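Local coordinates for protein leucyl-tRNA synthetase (Giardia intestinalis, PDB 3PZ6) that probably joins leucine to tRNA(Leu) at the expense of ATP, and is represented here by its CP1 domain, the part that edits mischarged tRNA, at residues A[93-98]-A[183-188]. The protein carries 2 engineered substitutions. Numbering follows the deposited sequence.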
loop_
_atom_site.group_PDB
_atom_site.type_symbol
_atom_site.label_atom_id
_atom_site.label_comp_id
_atom_site.label_asym_id
_atom_site.label_seq_id
_atom_site.Cartn_x
_atom_site.Cartn_y
_atom_site.Cartn_z
ATOM N N VAL A 93 -9.328 -2.339 3.805
ATOM C CA VAL A 93 -9.591 -1.537 4.994
ATOM C C VAL A 93 -8.626 -1.865 6.153
ATOM O O VAL A 93 -8.620 -1.180 7.175
ATOM C CB VAL A 93 -11.089 -1.647 5.421
ATOM C CG1 VAL A 93 -11.490 -3.102 5.637
ATOM C CG2 VAL A 93 -11.388 -0.796 6.661
ATOM N N GLY A 94 -7.803 -2.898 5.978
ATOM C CA GLY A 94 -6.871 -3.345 7.018
ATOM C C GLY A 94 -5.414 -2.974 6.800
ATOM O O GLY A 94 -4.536 -3.429 7.541
ATOM N N GLN A 95 -5.153 -2.147 5.791
ATOM C CA GLN A 95 -3.797 -1.681 5.471
ATOM C C GLN A 95 -3.111 -0.915 6.596
ATOM O O GLN A 95 -3.639 0.082 7.100
ATOM C CB GLN A 95 -3.825 -0.787 4.241
ATOM C CG GLN A 95 -4.099 -1.502 2.950
ATOM C CD GLN A 95 -4.362 -0.529 1.855
ATOM O OE1 GLN A 95 -5.437 0.070 1.782
ATOM N NE2 GLN A 95 -3.370 -0.329 1.003
ATOM N N THR A 96 -1.922 -1.379 6.965
ATOM C CA THR A 96 -1.104 -0.727 7.981
ATOM C C THR A 96 0.091 0.008 7.368
ATOM O O THR A 96 0.695 0.876 8.002
ATOM C CB THR A 96 -0.545 -1.755 8.957
ATOM O OG1 THR A 96 0.205 -2.715 8.215
ATOM C CG2 THR A 96 -1.659 -2.449 9.708
ATOM N N ASN A 97 0.426 -0.375 6.138
ATOM C CA ASN A 97 1.594 0.120 5.425
ATOM C C ASN A 97 1.573 -0.437 4.007
ATOM O O ASN A 97 0.608 -1.095 3.608
ATOM C CB ASN A 97 2.892 -0.296 6.141
ATOM C CG ASN A 97 3.109 -1.821 6.165
ATOM O OD1 ASN A 97 3.941 -2.351 5.425
ATOM N ND2 ASN A 97 2.361 -2.519 7.013
ATOM N N CYS A 98 2.628 -0.172 3.242
ATOM C CA CYS A 98 2.834 -0.856 1.971
ATOM C C CYS A 98 4.318 -1.186 1.788
ATOM O O CYS A 98 5.140 -0.819 2.626
ATOM C CB CYS A 98 2.272 -0.045 0.801
ATOM S SG CYS A 98 3.073 1.544 0.527
ATOM N N ILE A 183 5.075 -2.846 -6.126
ATOM C CA ILE A 183 4.533 -2.306 -4.884
ATOM C C ILE A 183 3.416 -3.228 -4.409
ATOM O O ILE A 183 2.552 -3.618 -5.188
ATOM C CB ILE A 183 4.003 -0.873 -5.057
ATOM C CG1 ILE A 183 5.074 0.012 -5.704
ATOM C CG2 ILE A 183 3.564 -0.285 -3.704
ATOM C CD1 ILE A 183 4.527 1.228 -6.414
ATOM N N VAL A 184 3.455 -3.593 -3.130
ATOM C CA VAL A 184 2.499 -4.538 -2.561
ATOM C C VAL A 184 1.781 -3.889 -1.371
ATOM O O VAL A 184 2.366 -3.063 -0.660
ATOM C CB VAL A 184 3.203 -5.855 -2.136
ATOM C CG1 VAL A 184 2.208 -6.863 -1.623
ATOM C CG2 VAL A 184 3.960 -6.462 -3.307
ATOM N N THR A 185 0.514 -4.243 -1.173
ATOM C CA THR A 185 -0.245 -3.774 -0.019
ATOM C C THR A 185 0.190 -4.557 1.205
ATOM O O THR A 185 0.787 -5.633 1.080
ATOM C CB THR A 185 -1.764 -3.973 -0.204
ATOM O OG1 THR A 185 -2.062 -5.374 -0.285
ATOM C CG2 THR A 185 -2.256 -3.273 -1.460
ATOM N N SER A 186 -0.092 -4.015 2.388
ATOM C CA SER A 186 0.210 -4.718 3.622
ATOM C C SER A 186 -0.996 -4.789 4.529
ATOM O O SER A 186 -1.485 -3.762 5.003
ATOM C CB SER A 186 1.387 -4.086 4.358
ATOM O OG SER A 186 1.696 -4.818 5.539
ATOM N N VAL A 187 -1.469 -6.015 4.760
ATOM C CA VAL A 187 -2.594 -6.269 5.644
ATOM C C VAL A 187 -2.197 -7.366 6.642
ATOM O O VAL A 187 -2.544 -8.528 6.462
ATOM C CB VAL A 187 -3.858 -6.661 4.843
ATOM C CG1 VAL A 187 -5.086 -6.727 5.756
ATOM C CG2 VAL A 187 -4.098 -5.677 3.708
ATOM N N PRO A 188 -1.447 -6.991 7.700
ATOM C CA PRO A 188 -0.860 -7.941 8.648
ATOM C C PRO A 188 -1.870 -8.820 9.368
ATOM O O PRO A 188 -1.524 -9.920 9.779
ATOM C CB PRO A 188 -0.160 -7.040 9.664
ATOM C CG PRO A 188 0.074 -5.788 8.967
ATOM C CD PRO A 188 -1.054 -5.609 8.014
#
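T96 N donates to S186 O over 3.1 Å, with an N-H...O angle of 156° and the donor tilted 21° from the carbonyl plane. The same oxygen faces the CA-H of Q95, 3.1 Å from Q95 CA, so two neighbouring residues converge on one carbonyl. The return bond, S186 N to N97 O, is weak at 3.2 Å. At the next pair, C98 and T185 are antiparallel and non-hydrogen-bonded, their CA atoms 4.7 Å apart.

Beside these backbone bonds, S186 CB lies off the face of the N97 amide, 3.3 Å from N97 OD1. S186 OG sits beside N97 ND2, tilted out of the amide plane, in keeping with the weak hydrogen bond of 2.8 Å between them. A chi1 of 64° turns the N97 amide back toward 183-188, bringing ND2 to the serine hydroxyl. T96 meets the CG-CD side of the P188 ring with its hydroxyl and its methyl, T96 CG2 lying 3.6 Å from P188 CD. V187 CG1 packs against G94 O at 3.8 Å.

In the second shell, D194 of helix 192-202 accepts from V187 N, Y198 touches T96 and N97, and S162 OG bonds Q95 O. C98 makes backbone hydrogen bonds to F168 and L170, placing strand 97-100 between strands 167-171 and 183-186 of the editing domain's mixed sheet; V184-W99 continues the pairing. All three hydrogen bonds between the segments involve S186: its carbonyl takes the sounder one, its amide and hydroxyl the weak ones.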